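Saframycin Mx1 synthetase B (Legionella pneumophila subsp. pneumophila, PDB 3KXW) is a member of the AMP-binding (ANL) superfamily and holds 5'-o-[(s)-(dodecanoyloxy)(hydroxy)phosphoryl]adenosine in its ligand pocket. Local coordinates at residues Q471-S476 and L502-E507. Residues are numbered along the deposited sequence; the frame is centred on the assembly and turned at random.
Sequences QDIEFS and LTVMCE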
loop_
_atom_site.group_PDB
_atom_site.type_symbol
_atom_site.label_atom_id
_atom_site.label_comp_id
_atom_site.label_asym_id
_atom_site.label_seq_id
_atom_site.Cartn_x
_atom_site.Cartn_y
_atom_site.Cartn_z
ATOM N N GLN A 471 -15.504 8.332 -12.698
ATOM C CA GLN A 471 -16.516 9.270 -12.249
ATOM C C GLN A 471 -16.144 9.872 -10.891
ATOM O O GLN A 471 -16.347 11.067 -10.653
ATOM C CB GLN A 471 -17.892 8.572 -12.196
ATOM C CG GLN A 471 -18.266 7.858 -13.516
ATOM C CD GLN A 471 -17.461 6.560 -13.790
ATOM O OE1 GLN A 471 -16.899 5.962 -12.892
ATOM N NE2 GLN A 471 -17.440 6.132 -15.040
ATOM N N ASP A 472 -15.579 9.063 -10.000
ATOM C CA ASP A 472 -15.295 9.563 -8.665
ATOM C C ASP A 472 -14.093 10.498 -8.632
ATOM O O ASP A 472 -14.056 11.435 -7.839
ATOM C CB ASP A 472 -15.151 8.420 -7.658
ATOM C CG ASP A 472 -16.471 7.721 -7.377
ATOM O OD1 ASP A 472 -17.541 8.280 -7.700
ATOM O OD2 ASP A 472 -16.444 6.613 -6.807
ATOM N N ILE A 473 -13.118 10.243 -9.500
ATOM C CA ILE A 473 -11.947 11.111 -9.637
ATOM C C ILE A 473 -12.389 12.454 -10.212
ATOM O O ILE A 473 -11.946 13.501 -9.762
ATOM C CB ILE A 473 -10.894 10.492 -10.556
ATOM C CG1 ILE A 473 -10.232 9.273 -9.906
ATOM C CG2 ILE A 473 -9.841 11.521 -10.948
ATOM C CD1 ILE A 473 -9.382 8.463 -10.884
ATOM N N GLU A 474 -13.277 12.421 -11.196
ATOM C CA GLU A 474 -13.794 13.655 -11.782
ATOM C C GLU A 474 -14.521 14.484 -10.722
ATOM O O GLU A 474 -14.363 15.709 -10.661
ATOM C CB GLU A 474 -14.692 13.332 -12.991
ATOM C CG GLU A 474 -13.901 12.707 -14.132
ATOM C CD GLU A 474 -14.770 12.020 -15.189
ATOM O OE1 GLU A 474 -16.011 12.055 -15.058
ATOM O OE2 GLU A 474 -14.205 11.455 -16.144
ATOM N N PHE A 475 -15.295 13.810 -9.878
ATOM C CA PHE A 475 -15.998 14.466 -8.773
ATOM C C PHE A 475 -15.029 15.177 -7.837
ATOM O O PHE A 475 -15.263 16.334 -7.447
ATOM C CB PHE A 475 -16.829 13.467 -7.969
ATOM C CG PHE A 475 -17.595 14.098 -6.834
ATOM C CD1 PHE A 475 -18.890 14.539 -7.024
ATOM C CD2 PHE A 475 -17.008 14.253 -5.582
ATOM C CE1 PHE A 475 -19.601 15.126 -5.982
ATOM C CE2 PHE A 475 -17.710 14.847 -4.536
ATOM C CZ PHE A 475 -19.016 15.282 -4.746
ATOM N N SER A 476 -13.964 14.470 -7.454
ATOM C CA SER A 476 -12.935 15.024 -6.588
ATOM C C SER A 476 -12.355 16.319 -7.161
ATOM O O SER A 476 -12.256 17.326 -6.456
ATOM C CB SER A 476 -11.819 13.993 -6.326
ATOM O OG SER A 476 -12.258 12.991 -5.409
ATOM N N LEU A 502 -3.322 5.599 -15.630
ATOM C CA LEU A 502 -4.425 6.450 -15.237
ATOM C C LEU A 502 -4.160 7.838 -15.791
ATOM O O LEU A 502 -3.097 8.421 -15.552
ATOM C CB LEU A 502 -4.529 6.497 -13.723
ATOM C CG LEU A 502 -5.524 7.483 -13.139
ATOM C CD1 LEU A 502 -6.930 7.318 -13.772
ATOM C CD2 LEU A 502 -5.565 7.359 -11.601
ATOM N N THR A 503 -5.128 8.376 -16.511
ATOM C CA THR A 503 -4.919 9.624 -17.251
ATOM C C THR A 503 -5.974 10.627 -16.860
ATOM O O THR A 503 -7.135 10.293 -16.830
ATOM C CB THR A 503 -5.018 9.358 -18.752
ATOM O OG1 THR A 503 -4.089 8.317 -19.099
ATOM C CG2 THR A 503 -4.701 10.619 -19.575
ATOM N N VAL A 504 -5.572 11.859 -16.562
ATOM C CA VAL A 504 -6.531 12.888 -16.200
ATOM C C VAL A 504 -6.390 14.014 -17.206
ATOM O O VAL A 504 -5.285 14.461 -17.462
ATOM C CB VAL A 504 -6.272 13.435 -14.785
ATOM C CG1 VAL A 504 -7.118 14.693 -14.532
ATOM C CG2 VAL A 504 -6.530 12.344 -13.719
HETATM N N MSE A 505 -7.495 14.456 -17.793
HETATM C CA MSE A 505 -7.441 15.599 -18.713
HETATM C C MSE A 505 -8.303 16.735 -18.169
HETATM O O MSE A 505 -9.444 16.504 -17.777
HETATM C CB MSE A 505 -7.947 15.199 -20.103
HETATM C CG MSE A 505 -7.766 16.270 -21.163
HETATM SE SE MSE A 505 -8.334 15.581 -22.927
HETATM C CE MSE A 505 -6.869 14.296 -23.209
ATOM N N CYS A 506 -7.771 17.959 -18.165
ATOM C CA CYS A 506 -8.497 19.102 -17.607
ATOM C C CYS A 506 -8.471 20.262 -18.567
ATOM O O CYS A 506 -7.423 20.577 -19.111
ATOM C CB CYS A 506 -7.828 19.598 -16.307
ATOM S SG CYS A 506 -7.702 18.374 -15.028
ATOM N N GLU A 507 -9.614 20.906 -18.774
ATOM C CA GLU A 507 -9.612 22.224 -19.409
ATOM C C GLU A 507 -9.047 23.213 -18.388
ATOM O O GLU A 507 -9.300 23.071 -17.188
ATOM C CB GLU A 507 -11.031 22.647 -19.749
ATOM C CG GLU A 507 -11.743 21.737 -20.726
ATOM C CD GLU A 507 -13.178 22.219 -20.999
ATOM O OE1 GLU A 507 -13.754 22.910 -20.130
ATOM O OE2 GLU A 507 -13.705 21.901 -22.082
#
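Ile473 of the helical segment 471-476 meets Leu502 and Val504 of the strand segment 502-507, and these three buried residues make the whole contact. The closer half lies between Ile473 and Leu502, which reach toward each other tip to tip. The methyl CD1 of Ile473 stands 4.0 Å from CD1 of Leu502 and equally 4.0 Å from CD2 of the same leucine, so it sits against the fork of the two branches; chi2 of 169° extends CG1-CD1 toward the leucine. The second half is looser: the other branch of Ile473, CG2, approaches CG2 of Val504 at 4.4 Å. With chi1 at -70°, CG1 lies beside the backbone N and CG2 anti to it, and the two branches diverge toward two strand residues. No hydrogen bond links the segments, and only 103 Å² is buried between them. The more open side of the helix is the one bearing the partly exposed Asp472 and Phe475. Glu474, buried but clear of the strand segment, is held by a salt bridge to Arg558 and a hydrogen bond from the backbone N of Ala491. The contact joins helix 469-479 to the mixed sheet in the C-terminal part of the chain, an alpha/beta layer packing within the region matching the Disco-interacting protein 2-like AMP domain. Strand 499-508 runs there between strands 486-496 and 539-544; Ile473 also touches Ala491 on the former and Val529 and His533 of helix 515-533, so the two helices meet beside the sheet.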